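Local atomic coordinates of carboxylesterase (Ferroplasma acidiphilum, PDB entry 3WJ2), a protein that probably hydrolyses carboxylic ester bonds, as a carboxylesterase with the alpha/beta-hydrolase fold from an acid-loving archaeon. Residues I210-F213 with G214-S218; L232-D235 with D236-N239; P252-D255 with P256-Y260. All coordinates share one frame; numbering follows the deposited sequence.

Contact 1 (I210-F213 with G214-S218); sequences IRYF and GNMYS
Gly214 N donates to Ile210 O at 3.0 Å, and three more bonds of the same i to i+4 kind follow. They join Asn215 N to Arg211 O, Met216 N to Tyr212 O and Tyr217 N to Phe213 O. Residues 210-217 are therefore one run of alpha-helix, the C-terminal part of helix 207-217. Ser218 is the first residue to leave helical geometry.

Tyr212 and Met216 carry the side-chain contact, one turn apart. Met216 CE lies over one face of the Tyr212 ring, 3.9 Å from its centroid, and its nearest ring atom is CZ at 3.6 Å. This is a CH-pi contact within a Met-aromatic pair. Met216 SD sits farther off, 5.0 Å from the Tyr212 ring centroid. A bend in the methionine chain (chi2 -63°) brings the methyl back over the phenol. At the ring's far end, Tyr212 OH is hydrogen-bonded to Ile27 O, while Pro29 and Leu32 of helix 29-43 also touch its side chain. An alanine at Tyr212 is likely to leave the Met216 methyl without its aromatic face and Ile27 O without this hydroxyl.

Across the helix surface, a water donates to both Arg211 O and Asn215 OD1, at 3.0 Å from each oxygen.

Contact 2 (L232-D235 with D236-N239); sequences LVAD and DFSN
Asp236 OD1 takes two hydrogen bonds from Ser238. Ser238 OG lies 2.6 Å from Asp236 OD1 and uses its syn lone pair. Ser238 N lies 2.9 Å from Asp236 OD1, with a nearly straight N-H angle of 166°. This amide meets the oxygen from above the carboxylate plane, 53° out of it. An Asp oxygen that accepts from the backbone N two residues on makes an Asx turn. Asp236 has CG anti to its own amide (chi1 176°), which carries the carboxylate forward along the chain to Ser238.

Between the two segments the contact is mainly apolar. Ala234 CB points toward 236-239 and meets Phe237 CE1 at 3.7 Å, approaching the ring obliquely. Leu232 O lies at the ring edge, near its plane, 4.3 Å from Phe237 CZ. The same carbonyl accepts a hydrogen bond from Asn191 of a second subunit.

The loop runs from helix 207-217 to strand 243-248. Phe237 is buried, and its ring meets that of Tyr260 on helix 254-266 nearly at right angles. Arg170 of helix 157-172 donates to the backbone oxygens of Asp236 and Ser238.

Asp235 OD1 and Asp236 OD2 stay 5.6 Å apart. With two donors on Asp236 OD1, the Asp236 carboxylate is probably held in its rotation and stabilised as the anion.

Contact 3 (P252-D255 with P256-Y260); sequences PLRD and PEETY
Helix 254-266 links strands 243-248 and 271-280 in a beta-alpha-beta unit of the alpha/beta-hydrolase fold, and this contact spans the lead-in and first two turns. Glu258 N donates to Arg254 O at 3.1 Å, and Thr259 N to Asp255 O at 2.9 Å. Pro256 has no amide hydrogen to give, and suits a place this early in the helix.

Arg254 grips its neighbour Asp255 side-on. NE and NH2 both donate to the single oxygen Asp255 OD1 in a salt bridge, in the guanidinium plane. The arginine chain bends at chi3 (78°) to turn the group back to this carboxylate. Arg254 NH1 goes elsewhere, to Glu249 O.

Glu258 extends back over the aliphatic part of Arg254, its OE2 3.4 Å from Arg254 CG. No guanidinium N-H of Arg254 points at that oxygen. It is instead held by a salt bridge to Arg275 and a hydrogen bond with Thr247 OG1. Glu257 runs back along the Leu253 backbone, with its OE2 3.3 Å from Leu253 CB. At the subunit interface, Thr259 OG1 is hydrogen-bonded to Phe192 O of a second subunit. A water donates to both acids, lying 2.6 Å from Glu258 OE1 and 3.0 Å from Asp255 OD1.

In the fold
The three contacts follow one another along the chain without overlap, all within the alpha/beta-hydrolase fold. Contact 1 lies on helix 207-217, contact 2 in the loop before strand 243-248, and contact 3 at the start of helix 254-266, after that strand. Contact 3 is the common neighbour. Its centre is about 18 Å from that of contact 1 and about 15 Å from that of contact 2. Ile210 packs on Pro252 and Leu253, while Leu232 packs on Pro256, Thr259 and Tyr260. Contacts 1 and 2 do not touch, their nearest atoms being about 12 Å apart. Contacts 2 and 3 also bond to a second subunit, through Leu232 and Thr259, so both form part of a subunit interface.

Contact 1 (I210-F213 with G214-S218)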
loop_
_atom_site.group_PDB
_atom_site.type_symbol
_atom_site.label_atom_id
_atom_site.label_comp_id
_atom_site.label_asym_id
_atom_site.label_seq_id
_atom_site.Cartn_x
_atom_site.Cartn_y
_atom_site.Cartn_z
ATOM N N ILE B 210 15.655 -5.891 -14.868
ATOM C CA ILE B 210 16.407 -5.431 -13.705
ATOM C C ILE B 210 17.493 -6.470 -13.413
ATOM O O ILE B 210 18.637 -6.107 -13.121
ATOM C CB ILE B 210 15.482 -5.220 -12.492
ATOM C CG1 ILE B 210 14.636 -3.994 -12.729
ATOM C CG2 ILE B 210 16.310 -5.011 -11.185
ATOM C CD1 ILE B 210 13.392 -3.823 -11.675
ATOM N N ARG B 211 17.118 -7.741 -13.472
ATOM C CA ARG B 211 18.145 -8.808 -13.244
ATOM C C ARG B 211 19.247 -8.830 -14.270
ATOM O O ARG B 211 20.433 -9.004 -13.916
ATOM C CB ARG B 211 17.511 -10.211 -13.043
ATOM C CG ARG B 211 16.673 -10.130 -11.699
ATOM C CD ARG B 211 16.164 -11.525 -11.163
ATOM N NE ARG B 211 14.948 -11.454 -10.318
ATOM C CZ ARG B 211 13.703 -11.605 -10.794
ATOM N NH1 ARG B 211 13.515 -11.823 -12.098
ATOM N NH2 ARG B 211 12.630 -11.552 -9.993
ATOM N N TYR B 212 18.875 -8.639 -15.527
ATOM C CA TYR B 212 19.803 -8.661 -16.647
ATOM C C TYR B 212 20.799 -7.522 -16.414
ATOM O O TYR B 212 22.005 -7.782 -16.450
ATOM C CB TYR B 212 19.028 -8.459 -17.986
ATOM C CG TYR B 212 19.848 -8.238 -19.270
ATOM C CD1 TYR B 212 20.022 -9.268 -20.179
ATOM C CD2 TYR B 212 20.407 -7.002 -19.576
ATOM C CE1 TYR B 212 20.681 -9.087 -21.382
ATOM C CE2 TYR B 212 21.182 -6.838 -20.705
ATOM C CZ TYR B 212 21.295 -7.879 -21.625
ATOM O OH TYR B 212 21.928 -7.655 -22.812
ATOM N N PHE B 213 20.328 -6.322 -16.115
ATOM C CA PHE B 213 21.264 -5.204 -15.850
ATOM C C PHE B 213 22.159 -5.494 -14.660
ATOM O O PHE B 213 23.352 -5.145 -14.710
ATOM C CB PHE B 213 20.522 -3.901 -15.628
ATOM C CG PHE B 213 19.839 -3.382 -16.886
ATOM C CD1 PHE B 213 20.532 -3.346 -18.066
ATOM C CD2 PHE B 213 18.492 -2.926 -16.849
ATOM C CE1 PHE B 213 19.941 -2.894 -19.297
ATOM C CE2 PHE B 213 17.900 -2.446 -18.064
ATOM C CZ PHE B 213 18.635 -2.450 -19.262
ATOM N N GLY B 214 21.598 -6.033 -13.576
ATOM C CA GLY B 214 22.434 -6.217 -12.391
ATOM C C GLY B 214 23.450 -7.268 -12.682
ATOM O O GLY B 214 24.571 -7.185 -12.216
ATOM N N ASN B 215 23.089 -8.316 -13.415
ATOM C CA ASN B 215 24.090 -9.324 -13.719
ATOM C C ASN B 215 25.156 -8.768 -14.679
ATOM O O ASN B 215 26.305 -9.227 -14.595
ATOM C CB ASN B 215 23.444 -10.567 -14.334
ATOM C CG ASN B 215 22.671 -11.427 -13.294
ATOM O OD1 ASN B 215 22.831 -11.292 -12.078
ATOM N ND2 ASN B 215 21.793 -12.275 -13.798
ATOM N N MET B 216 24.802 -7.864 -15.610
ATOM C CA MET B 216 25.817 -7.312 -16.475
ATOM C C MET B 216 26.789 -6.400 -15.732
ATOM O O MET B 216 27.981 -6.346 -16.068
ATOM C CB MET B 216 25.266 -6.513 -17.682
ATOM C CG MET B 216 24.430 -7.318 -18.723
ATOM S SD MET B 216 25.479 -8.596 -19.496
ATOM C CE MET B 216 24.230 -9.514 -20.378
ATOM N N TYR B 217 26.302 -5.689 -14.729
ATOM C CA TYR B 217 27.141 -4.718 -14.011
ATOM C C TYR B 217 28.019 -5.391 -12.928
ATOM O O TYR B 217 29.171 -5.003 -12.737
ATOM C CB TYR B 217 26.224 -3.671 -13.343
ATOM C CG TYR B 217 26.900 -2.483 -12.644
ATOM C CD1 TYR B 217 27.999 -1.810 -13.219
ATOM C CD2 TYR B 217 26.407 -2.062 -11.387
ATOM C CE1 TYR B 217 28.605 -0.646 -12.545
ATOM C CE2 TYR B 217 27.047 -0.924 -10.729
ATOM C CZ TYR B 217 28.082 -0.315 -11.267
ATOM O OH TYR B 217 28.558 0.763 -10.601
ATOM N N SER B 218 27.459 -6.358 -12.232
ATOM C CA SER B 218 28.229 -6.970 -11.127
ATOM C C SER B 218 29.274 -7.866 -11.742
ATOM O O SER B 218 29.051 -8.433 -12.851
ATOM C CB SER B 218 27.276 -7.744 -10.195
ATOM O OG SER B 218 26.704 -8.915 -10.880
HETATM O O HOH W 1 20.921 -9.358 -10.930
#

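Contact 2 (L232-D235 with D236-N239)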
loop_
_atom_site.group_PDB
_atom_site.type_symbol
_atom_site.label_atom_id
_atom_site.label_comp_id
_atom_site.label_asym_id
_atom_site.label_seq_id
_atom_site.Cartn_x
_atom_site.Cartn_y
_atom_site.Cartn_z
ATOM N N LEU B 232 21.914 1.062 -0.051
ATOM C CA LEU B 232 21.051 0.689 1.057
ATOM C C LEU B 232 21.767 -0.294 1.960
ATOM O O LEU B 232 21.246 -0.529 3.045
ATOM C CB LEU B 232 19.699 0.098 0.533
ATOM C CG LEU B 232 18.742 1.246 0.389
ATOM C CD1 LEU B 232 17.516 0.761 -0.495
ATOM C CD2 LEU B 232 18.185 1.790 1.771
ATOM N N VAL B 233 22.899 -0.855 1.560
ATOM C CA VAL B 233 23.621 -1.773 2.495
ATOM C C VAL B 233 24.544 -1.018 3.444
ATOM O O VAL B 233 25.172 -1.698 4.313
ATOM C CB VAL B 233 24.248 -2.996 1.735
ATOM C CG1 VAL B 233 23.191 -3.742 0.904
ATOM C CG2 VAL B 233 25.351 -2.606 0.943
ATOM N N ALA B 234 24.723 0.314 3.307
ATOM C CA ALA B 234 25.551 1.148 4.228
ATOM C C ALA B 234 24.997 0.977 5.636
ATOM O O ALA B 234 23.825 0.739 5.840
ATOM C CB ALA B 234 25.514 2.609 3.869
ATOM N N ASP B 235 25.879 1.061 6.596
ATOM C CA ASP B 235 25.345 0.927 7.949
ATOM C C ASP B 235 25.145 2.292 8.635
ATOM O O ASP B 235 24.608 2.352 9.743
ATOM C CB ASP B 235 26.171 -0.101 8.759
ATOM C CG ASP B 235 27.629 0.226 8.777
ATOM O OD1 ASP B 235 27.963 1.443 8.699
ATOM O OD2 ASP B 235 28.453 -0.749 8.869
ATOM N N ASP B 236 25.477 3.396 7.947
ATOM C CA ASP B 236 25.458 4.708 8.528
ATOM C C ASP B 236 25.152 5.712 7.398
ATOM O O ASP B 236 25.866 5.703 6.372
ATOM C CB ASP B 236 26.851 5.022 9.097
ATOM C CG ASP B 236 26.976 6.446 9.649
ATOM O OD1 ASP B 236 25.960 7.082 9.870
ATOM O OD2 ASP B 236 28.113 6.897 9.981
ATOM N N PHE B 237 24.101 6.522 7.583
ATOM C CA PHE B 237 23.792 7.603 6.637
ATOM C C PHE B 237 24.110 9.000 7.110
ATOM O O PHE B 237 23.742 9.970 6.445
ATOM C CB PHE B 237 22.353 7.404 6.193
ATOM C CG PHE B 237 22.157 6.084 5.527
ATOM C CD1 PHE B 237 22.577 5.903 4.165
ATOM C CD2 PHE B 237 21.565 5.052 6.168
ATOM C CE1 PHE B 237 22.414 4.653 3.555
ATOM C CE2 PHE B 237 21.386 3.840 5.630
ATOM C CZ PHE B 237 21.791 3.600 4.246
ATOM N N SER B 238 24.852 9.150 8.240
ATOM C CA SER B 238 25.246 10.448 8.723
ATOM C C SER B 238 26.120 11.214 7.802
ATOM O O SER B 238 26.990 10.617 7.111
ATOM C CB SER B 238 26.112 10.247 10.025
ATOM O OG SER B 238 25.403 9.430 10.896
ATOM N N ASN B 239 25.979 12.535 7.832
ATOM C CA ASN B 239 26.921 13.415 7.273
ATOM C C ASN B 239 27.012 13.275 5.751
ATOM O O ASN B 239 27.985 13.710 5.136
ATOM C CB ASN B 239 28.295 13.205 7.903
ATOM C CG ASN B 239 28.234 13.497 9.420
ATOM O OD1 ASN B 239 27.660 14.525 9.799
ATOM N ND2 ASN B 239 28.735 12.589 10.259
#

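Contact 3 (P252-D255 with P256-Y260)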
loop_
_atom_site.group_PDB
_atom_site.type_symbol
_atom_site.label_atom_id
_atom_site.label_comp_id
_atom_site.label_asym_id
_atom_site.label_seq_id
_atom_site.Cartn_x
_atom_site.Cartn_y
_atom_site.Cartn_z
ATOM N N PRO B 252 8.945 -0.530 -10.308
ATOM C CA PRO B 252 9.478 -1.573 -9.379
ATOM C C PRO B 252 10.539 -1.068 -8.383
ATOM O O PRO B 252 10.700 -1.609 -7.285
ATOM C CB PRO B 252 10.000 -2.678 -10.272
ATOM C CG PRO B 252 10.124 -2.015 -11.675
ATOM C CD PRO B 252 9.227 -0.844 -11.735
ATOM N N LEU B 253 11.305 -0.017 -8.765
ATOM C CA LEU B 253 12.374 0.509 -7.924
ATOM C C LEU B 253 11.918 1.431 -6.798
ATOM O O LEU B 253 12.720 1.935 -6.031
ATOM C CB LEU B 253 13.360 1.353 -8.789
ATOM C CG LEU B 253 14.047 0.485 -9.787
ATOM C CD1 LEU B 253 15.264 1.309 -10.419
ATOM C CD2 LEU B 253 14.484 -0.867 -9.391
ATOM N N ARG B 254 10.612 1.759 -6.705
ATOM C CA ARG B 254 10.106 2.798 -5.851
ATOM C C ARG B 254 10.317 2.511 -4.344
ATOM O O ARG B 254 10.723 3.402 -3.609
ATOM C CB ARG B 254 8.581 2.923 -6.113
ATOM C CG ARG B 254 7.842 3.967 -5.234
ATOM C CD ARG B 254 6.316 3.734 -5.333
ATOM N NE ARG B 254 6.012 2.604 -4.471
ATOM C CZ ARG B 254 4.769 2.096 -4.414
ATOM N NH1 ARG B 254 3.828 2.475 -5.292
ATOM N NH2 ARG B 254 4.521 1.096 -3.570
ATOM N N ASP B 255 9.915 1.328 -3.895
ATOM C CA ASP B 255 9.908 1.173 -2.382
ATOM C C ASP B 255 11.326 1.350 -1.732
ATOM O O ASP B 255 11.446 2.111 -0.754
ATOM C CB ASP B 255 9.292 -0.137 -1.941
ATOM C CG ASP B 255 7.716 -0.144 -2.099
ATOM O OD1 ASP B 255 7.122 0.920 -2.302
ATOM O OD2 ASP B 255 7.147 -1.246 -1.987
ATOM N N PRO B 256 12.379 0.736 -2.316
ATOM C CA PRO B 256 13.701 1.016 -1.715
ATOM C C PRO B 256 14.106 2.487 -1.733
ATOM O O PRO B 256 14.807 2.960 -0.815
ATOM C CB PRO B 256 14.675 0.126 -2.562
ATOM C CG PRO B 256 13.778 -1.017 -3.128
ATOM C CD PRO B 256 12.476 -0.226 -3.431
ATOM N N GLU B 257 13.661 3.241 -2.763
ATOM C CA GLU B 257 13.987 4.642 -2.762
ATOM C C GLU B 257 13.356 5.415 -1.659
ATOM O O GLU B 257 13.872 6.394 -1.162
ATOM C CB GLU B 257 13.542 5.255 -4.160
ATOM C CG GLU B 257 14.346 4.635 -5.317
ATOM C CD GLU B 257 13.644 4.855 -6.644
ATOM O OE1 GLU B 257 12.542 5.425 -6.599
ATOM O OE2 GLU B 257 14.234 4.380 -7.691
ATOM N N GLU B 258 12.084 5.074 -1.359
ATOM C CA GLU B 258 11.305 5.803 -0.357
ATOM C C GLU B 258 11.906 5.390 1.004
ATOM O O GLU B 258 12.057 6.306 1.852
ATOM C CB GLU B 258 9.819 5.440 -0.470
ATOM C CG GLU B 258 9.325 6.001 -1.877
ATOM C CD GLU B 258 7.827 5.998 -2.034
ATOM O OE1 GLU B 258 7.048 5.393 -1.185
ATOM O OE2 GLU B 258 7.363 6.570 -3.037
ATOM N N THR B 259 12.418 4.175 1.089
ATOM C CA THR B 259 13.152 3.802 2.370
ATOM C C THR B 259 14.425 4.605 2.499
ATOM O O THR B 259 14.722 5.178 3.563
ATOM C CB THR B 259 13.516 2.342 2.348
ATOM O OG1 THR B 259 12.284 1.561 2.375
ATOM C CG2 THR B 259 14.505 1.918 3.455
ATOM N N TYR B 260 15.142 4.824 1.376
ATOM C CA TYR B 260 16.364 5.586 1.458
ATOM C C TYR B 260 16.165 6.996 1.962
ATOM O O TYR B 260 16.971 7.504 2.773
ATOM C CB TYR B 260 17.076 5.563 0.074
ATOM C CG TYR B 260 18.552 5.963 0.094
ATOM C CD1 TYR B 260 19.457 5.031 0.579
ATOM C CD2 TYR B 260 19.023 7.178 -0.349
ATOM C CE1 TYR B 260 20.868 5.283 0.550
ATOM C CE2 TYR B 260 20.418 7.458 -0.338
ATOM C CZ TYR B 260 21.301 6.493 0.171
ATOM O OH TYR B 260 22.659 6.729 0.126
HETATM O O HOH W 2 7.228 3.002 -0.198
#